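Local atomic coordinates of 4-alpha-glucanotransferase (Corynebacterium glutamicum, PDB entry 5B68), a protein that is an enzyme of the amylomaltase family, combining an N-terminal beta-sandwich domain with a TIM-barrel domain. Residues 94-99 against 148-153; 90-95 against 124-129; 277-282 against 684-689. One frame throughout, in Å; residues are numbered along the deposited sequence. Where two conformers were deposited one is given.

From the N terminus, strand 86-92 runs into the turn shared by contacts 1 and 2, both of which include Gly94 and Ser95. Contact 2 closes first, when 124-129 returns to 90-95; contact 1 follows when 148-153 reaches 94-99. Their loops therefore cross along the chain, and in space they touch, with Val91 packing against Pro96, Ala97 and Ser150. Contact 2 pairs strands 86-92 and 126-134, contact 1 pairs 98-102 and 142-150, all in the N-terminal beta sandwich. Contact 3 opens only afterwards, joining the loop between helices 261-277 and 286-301 to the loop before helix 694-702, some four hundred residues later. It lies across the molecule, its centre about 67 Å from that of contact 1.

Contact 1: 94-99 against 148-153; sequences GSPADV and LKSNER. With SO4 (sulfate ion), chain M.
Asp98 and Lys149 form an antiparallel hydrogen-bonded pair, with Asp98 N 3.1 Å from Lys149 O and Lys149 N 2.8 Å from Asp98 O, and Val99 with Leu148 makes the neighbouring non-hydrogen-bonded pair. This joins strands 98-102 and 142-150 of the N-terminal beta sandwich. Towards Pro96 a side chain takes over from the backbone: Ser150 OG, anti to its own N (chi1 -177°), donates to Pro96 O at 2.6 Å and meets it in the carbonyl plane. On one face of the sheet Leu148 CD1 packs 3.9 Å from Val99 CG2. Beyond Ser150, the side chains of Asn151 and Pro96 cross at about a right angle, with Asn151 OD1 3.4 Å from Pro96 CD. A type II' turn from Ser150 to Arg153 reverses the chain and brings Asn151 and Arg153 around a sulfate ion, probably from the crystallisation liquor. Arg153 grips it with both terminal nitrogens, NH1 2.9 Å from sulfate O4 and NH2 2.8 Å from O3, while Asn151 ND2 also donates to O3. Arg153 NH2 has a further, weak bond of 3.2 Å to Ser95 OG, the hydroxyl that itself bonds to His92 O.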
# COMPACT_ATOMS: atom_id res chain seq x y z
N GLY A 94 -5.72 -31.06 34.69
CA GLY A 94 -5.69 -32.51 34.72
C GLY A 94 -6.03 -33.23 33.44
O GLY A 94 -5.89 -34.43 33.39
N SER A 95 -6.43 -32.51 32.38
CA SER A 95 -6.61 -33.15 31.08
C SER A 95 -5.29 -32.98 30.26
O SER A 95 -4.42 -32.15 30.67
CB SER A 95 -7.88 -32.54 30.41
OG SER A 95 -7.59 -31.20 30.01
N PRO A 96 -5.12 -33.74 29.15
CA PRO A 96 -3.91 -33.73 28.31
C PRO A 96 -3.73 -32.37 27.65
O PRO A 96 -4.77 -31.68 27.37
CB PRO A 96 -4.18 -34.76 27.27
CG PRO A 96 -5.19 -35.68 27.87
CD PRO A 96 -6.06 -34.79 28.66
N ALA A 97 -2.46 -31.99 27.50
CA ALA A 97 -2.08 -30.94 26.58
C ALA A 97 -1.15 -31.52 25.50
O ALA A 97 0.07 -31.41 25.56
CB ALA A 97 -1.45 -29.81 27.33
N ASP A 98 -1.74 -32.23 24.55
CA ASP A 98 -0.95 -32.80 23.45
C ASP A 98 -0.90 -31.70 22.40
O ASP A 98 -1.94 -31.22 21.96
CB ASP A 98 -1.55 -34.07 22.88
CG ASP A 98 -1.77 -35.15 23.92
OD1 ASP A 98 -1.02 -35.13 24.90
OD2 ASP A 98 -2.70 -35.98 23.76
N VAL A 99 0.31 -31.29 22.06
CA VAL A 99 0.59 -30.18 21.10
C VAL A 99 1.55 -30.70 20.05
O VAL A 99 2.50 -31.40 20.36
CB VAL A 99 1.18 -28.92 21.78
CG1 VAL A 99 1.42 -27.79 20.75
CG2 VAL A 99 0.30 -28.44 22.93
N LEU A 148 -3.63 -28.53 19.06
CA LEU A 148 -3.80 -28.96 20.44
C LEU A 148 -4.95 -29.96 20.51
O LEU A 148 -6.05 -29.71 20.00
CB LEU A 148 -4.09 -27.79 21.33
CG LEU A 148 -4.66 -28.00 22.73
CD1 LEU A 148 -3.55 -28.69 23.50
CD2 LEU A 148 -5.18 -26.80 23.50
N LYS A 149 -4.66 -31.09 21.18
CA LYS A 149 -5.71 -32.06 21.53
C LYS A 149 -5.72 -32.24 23.04
O LYS A 149 -4.67 -32.42 23.67
CB LYS A 149 -5.57 -33.40 20.79
CG LYS A 149 -6.71 -34.36 21.07
CD LYS A 149 -6.68 -35.53 20.09
CE LYS A 149 -7.78 -36.53 20.38
NZ LYS A 149 -7.54 -37.10 21.75
N SER A 150 -6.91 -32.12 23.63
CA SER A 150 -7.13 -32.31 25.04
C SER A 150 -8.39 -33.13 25.25
O SER A 150 -9.49 -32.59 25.32
CB SER A 150 -7.19 -30.95 25.72
OG SER A 150 -7.33 -31.07 27.13
N ASN A 151 -8.21 -34.48 25.30
CA ASN A 151 -9.35 -35.42 25.18
C ASN A 151 -10.19 -35.05 23.99
O ASN A 151 -9.64 -35.01 22.90
CB ASN A 151 -10.11 -35.52 26.46
CG ASN A 151 -9.25 -36.08 27.58
OD1 ASN A 151 -8.34 -36.86 27.31
ND2 ASN A 151 -9.48 -35.62 28.85
N GLU A 152 -11.48 -34.81 24.15
CA GLU A 152 -12.33 -34.48 23.02
C GLU A 152 -12.33 -32.97 22.60
O GLU A 152 -13.07 -32.57 21.70
CB GLU A 152 -13.76 -34.96 23.28
CG GLU A 152 -14.65 -34.01 24.07
CD GLU A 152 -14.45 -34.00 25.59
OE1 GLU A 152 -13.55 -34.73 26.17
OE2 GLU A 152 -15.24 -33.22 26.21
N ARG A 153 -11.58 -32.14 23.31
CA ARG A 153 -11.42 -30.75 22.93
C ARG A 153 -10.21 -30.64 22.00
O ARG A 153 -9.18 -31.36 22.15
CB ARG A 153 -11.25 -29.88 24.14
CG ARG A 153 -12.45 -29.85 25.05
CD ARG A 153 -12.19 -29.10 26.37
NE ARG A 153 -11.23 -29.82 27.25
CZ ARG A 153 -11.50 -30.93 27.93
NH1 ARG A 153 -12.71 -31.48 27.87
NH2 ARG A 153 -10.52 -31.54 28.65
S SO4 M . -12.76 -34.36 29.93
O1 SO4 M . -12.69 -35.23 28.72
O2 SO4 M . -13.13 -35.16 31.12
O3 SO4 M . -11.43 -33.71 30.19
O4 SO4 M . -13.87 -33.39 29.79
O HOH W 1 -5.88 -35.86 24.47

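Contact 2: 90-95 against 124-129; sequences HVHDGS and DGIRWG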
# COMPACT_ATOMS: atom_id res chain seq x y z
N HIS A 90 -3.68 -23.46 27.41
CA HIS A 90 -4.63 -23.60 28.49
C HIS A 90 -5.50 -24.81 28.22
O HIS A 90 -6.08 -24.96 27.13
CB HIS A 90 -5.47 -22.36 28.63
CG HIS A 90 -4.66 -21.14 28.90
ND1 HIS A 90 -4.04 -20.93 30.11
CD2 HIS A 90 -4.25 -20.15 28.09
CE1 HIS A 90 -3.36 -19.80 30.07
NE2 HIS A 90 -3.44 -19.33 28.85
N VAL A 91 -5.58 -25.71 29.22
CA VAL A 91 -6.45 -26.91 29.16
C VAL A 91 -7.23 -27.05 30.49
O VAL A 91 -6.82 -26.48 31.52
CB VAL A 91 -5.66 -28.20 28.91
CG1 VAL A 91 -5.06 -28.24 27.54
CG2 VAL A 91 -4.58 -28.41 29.98
N HIS A 92 -8.33 -27.81 30.48
CA HIS A 92 -9.00 -28.14 31.76
C HIS A 92 -7.95 -28.84 32.67
O HIS A 92 -7.23 -29.70 32.23
CB HIS A 92 -10.14 -29.10 31.52
CG HIS A 92 -11.28 -28.52 30.76
ND1 HIS A 92 -11.22 -27.30 30.12
CD2 HIS A 92 -12.49 -29.03 30.47
CE1 HIS A 92 -12.37 -27.08 29.48
NE2 HIS A 92 -13.15 -28.12 29.68
N ASP A 93 -7.84 -28.40 33.90
CA ASP A 93 -6.78 -28.86 34.78
C ASP A 93 -6.83 -30.40 34.96
O ASP A 93 -7.89 -30.96 35.13
CB ASP A 93 -6.85 -28.12 36.10
CG ASP A 93 -5.66 -28.40 37.00
OD1 ASP A 93 -4.48 -28.35 36.59
OD2 ASP A 93 -5.93 -28.57 38.18
N GLY A 94 -5.72 -31.06 34.69
CA GLY A 94 -5.69 -32.51 34.72
C GLY A 94 -6.03 -33.23 33.44
O GLY A 94 -5.89 -34.43 33.39
N SER A 95 -6.43 -32.51 32.38
CA SER A 95 -6.61 -33.15 31.08
C SER A 95 -5.29 -32.98 30.26
O SER A 95 -4.42 -32.15 30.67
CB SER A 95 -7.88 -32.54 30.41
OG SER A 95 -7.59 -31.20 30.01
N ASP A 124 -15.83 -19.71 35.41
CA ASP A 124 -17.17 -20.29 35.09
C ASP A 124 -17.37 -21.78 35.44
O ASP A 124 -17.94 -22.52 34.68
CB ASP A 124 -17.49 -20.06 33.63
CG ASP A 124 -17.47 -18.62 33.28
OD1 ASP A 124 -17.80 -17.82 34.19
OD2 ASP A 124 -17.10 -18.28 32.12
N GLY A 125 -16.89 -22.20 36.60
CA GLY A 125 -17.03 -23.56 37.08
C GLY A 125 -16.09 -24.61 36.50
O GLY A 125 -16.24 -25.78 36.82
N ILE A 126 -15.14 -24.24 35.64
CA ILE A 126 -14.15 -25.18 35.17
C ILE A 126 -12.83 -24.74 35.77
O ILE A 126 -12.52 -23.55 35.73
CB ILE A 126 -14.15 -25.29 33.61
CG1 ILE A 126 -15.50 -25.88 33.17
CG2 ILE A 126 -12.97 -26.14 33.11
CD1 ILE A 126 -15.71 -26.05 31.69
N ARG A 127 -12.02 -25.70 36.24
CA ARG A 127 -10.67 -25.36 36.70
C ARG A 127 -9.79 -25.50 35.46
O ARG A 127 -9.76 -26.57 34.81
CB ARG A 127 -10.16 -26.24 37.87
CG ARG A 127 -8.89 -25.67 38.54
CD ARG A 127 -8.40 -26.40 39.80
NE ARG A 127 -8.22 -27.83 39.53
CZ ARG A 127 -9.14 -28.79 39.73
NH1 ARG A 127 -10.35 -28.50 40.25
NH2 ARG A 127 -8.86 -30.05 39.40
N TRP A 128 -9.05 -24.45 35.18
CA TRP A 128 -8.14 -24.40 34.04
C TRP A 128 -6.71 -24.33 34.50
O TRP A 128 -6.42 -23.72 35.50
CB TRP A 128 -8.40 -23.16 33.18
CG TRP A 128 -9.64 -23.21 32.33
CD1 TRP A 128 -10.90 -22.91 32.72
CD2 TRP A 128 -9.72 -23.55 30.94
NE1 TRP A 128 -11.77 -23.07 31.69
CE2 TRP A 128 -11.07 -23.46 30.58
CE3 TRP A 128 -8.80 -23.93 29.98
CZ2 TRP A 128 -11.52 -23.72 29.29
CZ3 TRP A 128 -9.24 -24.21 28.71
CH2 TRP A 128 -10.59 -24.09 28.37
N GLY A 129 -5.82 -24.96 33.76
CA GLY A 129 -4.39 -24.82 34.01
C GLY A 129 -3.69 -24.28 32.80
O GLY A 129 -4.23 -24.32 31.72
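Ile126 opens the contact by laying its CG2 methyl over one face of the His92 imidazole. The methyl stands 3.6 Å from the ring centroid, almost on the ring normal, a CH-pi contact made squarely over the face.

At Arg127 both backbone and side chain turn to Asp93. Arg127 O accepts from Asp93 N at 2.8 Å, and the guanidinium reaches the carboxylate in a salt bridge, with NE donating to Asp93 OD2 at 2.8 Å. The arginine chain is extended until chi3 (54°), where a bend brings NE back to the acid. Asp93 OD2 lies close to the guanidinium plane but is met on its anti side, somewhat out of the carboxylate plane, and the two flat groups stand nearly perpendicular. One nitrogen thus carries the bridge, rather than two in a side-by-side pair. Pro120 also packs against Asp93.

These pairings belong to the antiparallel union of strands 86-92 and 126-134 in the beta sandwich; the short segments meet at 142°, well short of exactly antiparallel.

Trp128 faces His92 as a non-hydrogen-bonded pair. The imidazole presents its edge to the face of the indole six-membered ring in a T-shaped stack, with centroids 4.6 Å apart and planes at 80°. The His92 ring is therefore held on two aspects, by Ile126 over a face and by Trp128 at an edge. The indole's own edge reaches along strand 86-92 toward His90, where Trp128 CZ3 lies 3.6 Å from His90 O.

Gly129 completes the register in a hydrogen-bonded pair with Val91: Gly129 N donates to Val91 O at 2.9 Å in a nearly straight bond, and Gly129 O receives Val91 N at 3.2 Å. The same Gly129 O also lies 3.3 Å from His90 CA, in a CA-H...O contact.

Contact 3: 277-282 against 684-689; sequences RNLTSD and SVLIES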
# COMPACT_ATOMS: atom_id res chain seq x y z
N ARG A 277 -8.12 10.82 -27.22
CA ARG A 277 -7.81 11.45 -25.95
C ARG A 277 -6.31 11.35 -25.63
O ARG A 277 -5.76 12.26 -25.03
CB ARG A 277 -8.64 10.86 -24.79
CG ARG A 277 -10.15 10.88 -25.08
CD ARG A 277 -10.91 10.64 -23.79
NE ARG A 277 -12.32 10.42 -24.11
CZ ARG A 277 -13.21 9.87 -23.28
NH1 ARG A 277 -12.87 9.48 -22.03
NH2 ARG A 277 -14.46 9.72 -23.71
N ASN A 278 -5.69 10.30 -26.12
CA ASN A 278 -4.28 10.05 -25.86
C ASN A 278 -3.39 11.17 -26.36
O ASN A 278 -2.29 11.30 -25.86
CB ASN A 278 -3.78 8.81 -26.58
CG ASN A 278 -4.52 7.51 -26.16
OD1 ASN A 278 -5.27 7.49 -25.20
ND2 ASN A 278 -4.31 6.47 -26.90
N LEU A 279 -3.86 11.88 -27.38
CA LEU A 279 -3.14 12.97 -28.01
C LEU A 279 -3.40 14.29 -27.41
O LEU A 279 -2.78 15.25 -27.82
CB LEU A 279 -3.47 13.03 -29.52
CG LEU A 279 -3.32 11.72 -30.29
CD1 LEU A 279 -3.74 11.85 -31.74
CD2 LEU A 279 -1.92 11.14 -30.28
N THR A 280 -4.32 14.38 -26.44
CA THR A 280 -4.71 15.67 -25.84
C THR A 280 -4.18 15.77 -24.45
O THR A 280 -3.79 14.76 -23.82
CB THR A 280 -6.25 15.84 -25.80
OG1 THR A 280 -6.78 15.12 -24.68
CG2 THR A 280 -6.90 15.33 -27.06
N SER A 281 -4.24 16.96 -23.88
CA SER A 281 -3.91 17.16 -22.47
C SER A 281 -5.16 17.18 -21.56
O SER A 281 -5.07 17.59 -20.42
CB SER A 281 -3.12 18.46 -22.32
OG SER A 281 -3.90 19.56 -22.74
N ASP A 282 -6.30 16.75 -22.09
CA ASP A 282 -7.56 16.74 -21.35
C ASP A 282 -7.52 15.77 -20.17
O ASP A 282 -6.92 14.72 -20.27
CB ASP A 282 -8.71 16.36 -22.29
CG ASP A 282 -8.99 17.42 -23.36
OD1 ASP A 282 -8.47 18.55 -23.28
OD2 ASP A 282 -9.71 17.07 -24.32
N SER A 684 0.70 16.20 -24.86
CA SER A 684 0.77 14.78 -24.48
C SER A 684 2.08 14.13 -24.92
O SER A 684 2.50 14.26 -26.07
CB SER A 684 -0.38 14.02 -25.08
OG SER A 684 -0.27 12.63 -24.86
N VAL A 685 2.72 13.35 -24.04
CA VAL A 685 3.87 12.56 -24.46
C VAL A 685 3.49 11.08 -24.41
O VAL A 685 3.26 10.58 -23.30
CB VAL A 685 5.08 12.80 -23.52
CG1 VAL A 685 6.27 11.98 -24.02
CG2 VAL A 685 5.38 14.31 -23.49
N LEU A 686 3.41 10.44 -25.57
CA LEU A 686 3.13 9.02 -25.65
C LEU A 686 4.34 8.19 -25.29
O LEU A 686 5.49 8.62 -25.51
CB LEU A 686 2.60 8.58 -26.98
CG LEU A 686 1.30 9.29 -27.47
CD1 LEU A 686 0.94 8.78 -28.88
CD2 LEU A 686 0.14 9.06 -26.52
N ILE A 687 4.09 6.91 -24.91
CA ILE A 687 5.23 6.00 -24.63
C ILE A 687 6.16 5.91 -25.84
O ILE A 687 7.40 5.87 -25.71
CB ILE A 687 4.77 4.61 -24.22
CG1 ILE A 687 4.09 4.71 -22.88
CG2 ILE A 687 5.94 3.62 -24.17
CD1 ILE A 687 3.23 3.52 -22.49
N GLU A 688 5.55 5.91 -27.02
CA GLU A 688 6.27 5.71 -28.27
C GLU A 688 7.26 6.84 -28.55
O GLU A 688 8.25 6.63 -29.23
CB GLU A 688 5.30 5.56 -29.46
CG GLU A 688 4.67 4.18 -29.54
CD GLU A 688 3.41 4.08 -28.72
OE1 GLU A 688 3.01 5.04 -27.99
OE2 GLU A 688 2.81 3.02 -28.84
N SER A 689 6.96 8.00 -28.02
CA SER A 689 7.77 9.17 -28.23
C SER A 689 8.75 9.44 -27.17
O SER A 689 9.43 10.48 -27.26
CB SER A 689 6.89 10.39 -28.22
OG SER A 689 6.01 10.28 -29.28
O HOH W 2 -1.43 17.03 -26.66
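Ser684 donates its hydroxyl to the backbone of Asn278, with OG 2.6 Å from Asn278 O, and this is the one direct hydrogen bond joining 277-282 to 684-689. The hydroxyl lies anti to the serine's own N (chi1 173°), which aims it across the interface, and it arrives only slightly tilted from the carbonyl plane. The same carbonyl is flanked by a methyl: Leu686 CD2 sits 3.4 Å from Asn278 O and 3.9 Å from Asn278 CB. The other branch of that leucine serves a different neighbour, as Leu686 CD1 meets Leu279 CD2 at 4.0 Å. Leu686 thus forks over two successive residues of the opposite segment. A water adds a bridge between backbones, accepting from Ser684 N at 2.9 Å and donating to Leu279 O.

Behind these contacts, local turns set the backbone. A type I turn from Arg277 to Thr280, closed by Thr280 N to Arg277 O at 2.9 Å, places Asn278 and Leu279 at its two corner positions, which brings the Asn278 carbonyl and the end of the Leu279 side chain to 684-689. The next turn is an ST turn, in which Thr280 OG1 accepts from Asp282 N at 3.1 Å. On the other side, Ser689 N returns to Leu686 O at 3.0 Å, curling the chain just past the leucine.

Further out, Asn278 ND2 donates to Ser192 O, so the amide is anchored to a third loop while the backbone carbonyl O serves Ser684. Glu688 reaches the same loop at Thr190 N, and Arg277 pairs with Asp288 of helix 286-301. The contact therefore joins the connection between helices 261-277 and 286-301, in the TIM-barrel region, to the loop that precedes helix 694-702, while Ile687 packs against helix 198-209, which follows barrel strand 177-182.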